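Local coordinates for putative calcium binding protein (Streptomyces coelicolor, PDB 3AKB) that binds calcium ions through EF-hand loops and probably takes part in calcium-mediated regulation in this bacterium, at residues Val106-Thr109 and Asp110-Ala114; Val117-Thr120 and Ala121-Leu124. The protein carries 2 engineered substitutions. All coordinates share one frame; numbering follows the deposited sequence.

Contact 1: residues Val106-Thr109 and Asp110-Ala114; sequences VADT and DGDGA. With CA (calcium ion), chain C; CA (calcium ion), chain L.
The carboxylate of Asp108 meets the Asp110-Ala114 loop with both oxygens engaged, as expected of the first ligand of an EF-hand calcium loop. Its CG stands anti to the backbone N (chi1 172°), which carries OD1 to 2.3 Å from the calcium ion. OD1 also accepts from Gly111 N at 3.0 Å, the N-H coming in 53° out of the carboxylate plane, and weakly from Asp112 N. OD2 takes Gly113 N instead, at 2.7 Å and 37° out of that plane. One carboxylate thus accepts from two amides of the turn, and weakly from a third, which probably helps hold the loop around the metal. Gly111 and Gly113 both have positive phi, a backbone shape that favours glycine.

Two further carboxylates coordinate the same ion: Asp110 through OD1 at 2.2 Å, Asp112 through its own OD1. The latter oxygen doubles as acceptor for Ala114 N at 2.9 Å, closing an Asx turn. Negative oxygens crowded here are presumably balanced by the cation. Asp110 and Asp112 also turn their OD2 atoms to a second calcium ion, but its shortest bonds are too short to trust, so its exact placement is doubtful. Ala114 contributes a backbone ligand, its O lying 2.3 Å from the first ion. Two waters complete the modelled shell, and water 1 accepts from Thr109 N at 2.9 Å while binding that calcium.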
loop_
_atom_site.group_PDB
_atom_site.type_symbol
_atom_site.label_atom_id
_atom_site.label_comp_id
_atom_site.label_asym_id
_atom_site.label_seq_id
_atom_site.Cartn_x
_atom_site.Cartn_y
_atom_site.Cartn_z
ATOM N N VAL A 106 -0.885 3.345 -13.078
ATOM C CA VAL A 106 0.369 2.719 -13.484
ATOM C C VAL A 106 0.191 1.301 -14.011
ATOM O O VAL A 106 0.866 0.899 -14.985
ATOM C CB VAL A 106 1.397 2.751 -12.317
ATOM C CG1 VAL A 106 2.625 1.929 -12.617
ATOM C CG2 VAL A 106 1.802 4.178 -12.038
ATOM N N ALA A 107 -0.699 0.551 -13.353
ATOM C CA ALA A 107 -0.912 -0.859 -13.677
ATOM C C ALA A 107 -1.897 -1.091 -14.841
ATOM O O ALA A 107 -2.108 -2.238 -15.264
ATOM C CB ALA A 107 -1.351 -1.636 -12.419
ATOM N N ASP A 108 -2.503 -0.017 -15.338
ATOM C CA ASP A 108 -3.375 -0.071 -16.516
ATOM C C ASP A 108 -2.514 0.032 -17.773
ATOM O O ASP A 108 -2.132 1.118 -18.179
ATOM C CB ASP A 108 -4.392 1.073 -16.449
ATOM C CG ASP A 108 -5.208 1.207 -17.715
ATOM O OD1 ASP A 108 -5.187 0.261 -18.539
ATOM O OD2 ASP A 108 -5.923 2.234 -17.845
ATOM N N THR A 109 -2.185 -1.111 -18.362
ATOM C CA THR A 109 -1.166 -1.152 -19.401
ATOM C C THR A 109 -1.700 -0.811 -20.793
ATOM O O THR A 109 -0.916 -0.458 -21.679
ATOM C CB THR A 109 -0.449 -2.500 -19.439
ATOM O OG1 THR A 109 -1.369 -3.525 -19.833
ATOM C CG2 THR A 109 0.165 -2.821 -18.091
ATOM N N ASP A 110 -3.016 -0.898 -20.993
ATOM C CA ASP A 110 -3.588 -0.570 -22.310
ATOM C C ASP A 110 -4.339 0.764 -22.323
ATOM O O ASP A 110 -4.800 1.204 -23.383
ATOM C CB ASP A 110 -4.459 -1.707 -22.880
ATOM C CG ASP A 110 -5.644 -2.045 -22.014
ATOM O OD1 ASP A 110 -5.805 -1.479 -20.906
ATOM O OD2 ASP A 110 -6.454 -2.896 -22.448
ATOM N N GLY A 111 -4.465 1.407 -21.168
ATOM C CA GLY A 111 -5.078 2.756 -21.071
ATOM C C GLY A 111 -6.610 2.819 -21.010
ATOM O O GLY A 111 -7.214 3.890 -21.145
ATOM N N ASP A 112 -7.241 1.672 -20.794
ATOM C CA ASP A 112 -8.705 1.609 -20.801
ATOM C C ASP A 112 -9.341 1.833 -19.429
ATOM O O ASP A 112 -10.554 1.569 -19.252
ATOM C CB ASP A 112 -9.188 0.287 -21.387
ATOM C CG ASP A 112 -8.853 -0.896 -20.521
ATOM O OD1 ASP A 112 -8.369 -0.713 -19.389
ATOM O OD2 ASP A 112 -9.045 -2.045 -20.976
ATOM N N GLY A 113 -8.538 2.253 -18.450
ATOM C CA GLY A 113 -9.054 2.535 -17.107
ATOM C C GLY A 113 -9.300 1.327 -16.224
ATOM O O GLY A 113 -9.863 1.451 -15.129
ATOM N N ALA A 114 -8.897 0.154 -16.707
ATOM C CA ALA A 114 -9.070 -1.079 -15.971
ATOM C C ALA A 114 -7.747 -1.805 -15.782
ATOM O O ALA A 114 -6.825 -1.638 -16.560
ATOM C CB ALA A 114 -10.074 -1.959 -16.659
HETATM CA CA CA C . -6.315 -1.741 -18.768
HETATM CA CA CA L . -7.956 -3.219 -21.304
HETATM O O HOH W 1 -4.395 -3.029 -18.657
HETATM O O HOH W 2 -7.324 -3.793 -19.283
HETATM O O HOH W 3 -6.859 -5.766 -21.294
#

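Contact 2: residues Val117-Thr120 and Ala121-Leu124; sequences VADT and ARAL
Thr120 gives its carbonyl O to Leu124 on the next turn, accepting from Leu124 N at 3.0 Å, while Leu124 CG packs on the same oxygen at 3.4 Å. The hydroxyl of Thr120 turns back instead: OG1, beside its own backbone N, is hydrogen-bonded to Thr116 O, so this buried polar atom is satisfied one turn earlier. Ala121, between these turns, donates its N to Val117 O at 2.9 Å and rests its CB 3.5 Å from Ala118 O. The repeated bond four residues back identifies regular alpha-helix, here the helix leaving the EF-hand loop. It packs on helix 131-141, where Thr120 touches Leu141 and Ala121 touches Ala138.

Asp119 works at both ends: its O accepts from Ala123 N at 3.0 Å, and its carboxylate forms a salt bridge in which Arg122 NH1 donates to OD1 at 2.9 Å. The two side chains run alongside each other, yet their planar groups are turned 72° apart, and NH1 meets OD1 from 51° out of the carboxylate plane. The bend at chi3 (62°) brings the guanidinium group back toward Asp119; CD, placed before that bend, lies 3.3 Å from Asp119 OD1. With an alanine in place of Arg122, the Asp119 carboxylate would probably be left without this cationic mate, and Glu36 on helix 23-37 would lose its salt bridge from NE to OE2.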
loop_
_atom_site.group_PDB
_atom_site.type_symbol
_atom_site.label_atom_id
_atom_site.label_comp_id
_atom_site.label_asym_id
_atom_site.label_seq_id
_atom_site.Cartn_x
_atom_site.Cartn_y
_atom_site.Cartn_z
ATOM N N VAL A 117 -6.364 -8.817 -13.009
ATOM C CA VAL A 117 -5.861 -9.580 -11.864
ATOM C C VAL A 117 -4.334 -9.873 -11.985
ATOM O O VAL A 117 -3.575 -9.732 -11.006
ATOM C CB VAL A 117 -6.683 -10.896 -11.709
ATOM C CG1 VAL A 117 -6.008 -11.850 -10.714
ATOM C CG2 VAL A 117 -8.081 -10.577 -11.227
ATOM N N ALA A 118 -3.879 -10.271 -13.164
ATOM C CA ALA A 118 -2.456 -10.595 -13.362
ATOM C C ALA A 118 -1.564 -9.373 -13.071
ATOM O O ALA A 118 -0.500 -9.479 -12.478
ATOM C CB ALA A 118 -2.216 -11.123 -14.778
ATOM N N ASP A 119 -2.018 -8.194 -13.500
ATOM C CA ASP A 119 -1.226 -6.983 -13.273
ATOM C C ASP A 119 -1.325 -6.486 -11.828
ATOM O O ASP A 119 -0.392 -5.879 -11.308
ATOM C CB ASP A 119 -1.601 -5.913 -14.304
ATOM C CG ASP A 119 -1.076 -6.262 -15.703
ATOM O OD1 ASP A 119 -0.061 -7.012 -15.779
ATOM O OD2 ASP A 119 -1.650 -5.823 -16.739
ATOM N N THR A 120 -2.459 -6.765 -11.179
ATOM C CA THR A 120 -2.578 -6.550 -9.751
ATOM C C THR A 120 -1.545 -7.388 -8.987
ATOM O O THR A 120 -0.904 -6.879 -8.056
ATOM C CB THR A 120 -3.994 -6.855 -9.283
ATOM O OG1 THR A 120 -4.872 -5.957 -9.970
ATOM C CG2 THR A 120 -4.134 -6.635 -7.760
ATOM N N ALA A 121 -1.378 -8.651 -9.372
ATOM C CA ALA A 121 -0.353 -9.491 -8.763
ATOM C C ALA A 121 1.057 -8.904 -8.920
ATOM O O ALA A 121 1.860 -8.912 -7.966
ATOM C CB ALA A 121 -0.437 -10.927 -9.312
ATOM N N ARG A 122 1.350 -8.365 -10.111
ATOM C CA ARG A 122 2.647 -7.714 -10.375
ATOM C C ARG A 122 2.867 -6.539 -9.448
ATOM O O ARG A 122 3.966 -6.339 -8.933
ATOM C CB ARG A 122 2.707 -7.225 -11.814
ATOM C CG ARG A 122 2.853 -8.349 -12.803
ATOM C CD ARG A 122 2.703 -7.820 -14.248
ATOM N NE ARG A 122 3.726 -6.845 -14.632
ATOM C CZ ARG A 122 3.662 -6.096 -15.729
ATOM N NH1 ARG A 122 2.609 -6.188 -16.528
ATOM N NH2 ARG A 122 4.637 -5.253 -16.025
ATOM N N ALA A 123 1.813 -5.748 -9.254
ATOM C CA ALA A 123 1.915 -4.629 -8.315
ATOM C C ALA A 123 2.271 -5.105 -6.915
ATOM O O ALA A 123 3.176 -4.564 -6.276
ATOM C CB ALA A 123 0.611 -3.794 -8.281
ATOM N N LEU A 124 1.560 -6.130 -6.445
ATOM C CA LEU A 124 1.822 -6.683 -5.123
ATOM C C LEU A 124 3.256 -7.198 -4.984
ATOM O O LEU A 124 3.864 -6.998 -3.925
ATOM C CB LEU A 124 0.809 -7.779 -4.816
ATOM C CG LEU A 124 -0.617 -7.219 -4.689
ATOM C CD1 LEU A 124 -1.565 -8.375 -4.378
ATOM C CD2 LEU A 124 -0.740 -6.100 -3.656
#

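Overall arrangement
Following the chain, helix 89-107 ends in contact 1, where Asp108-Ala114 wrap the calcium; contact 2 then opens at Val117, on helix 117-126. Both are local, lie in series without nesting or crossing, and have centres 12 Å apart. Together they form consecutive parts of one helix-loop-helix unit. They touch where Thr109 CG2 lies 3.8 Å from Asp119 OD2. Asp119 occupies the twelfth loop position but does not ligate the ion: its OD2 is 6.5 Å from the calcium that Asp108 binds. Helix 23-37 is common to both, since Ala107 and Ala123 both touch its Met33, while Val117 and Ala121 join the unit to helix 131-141.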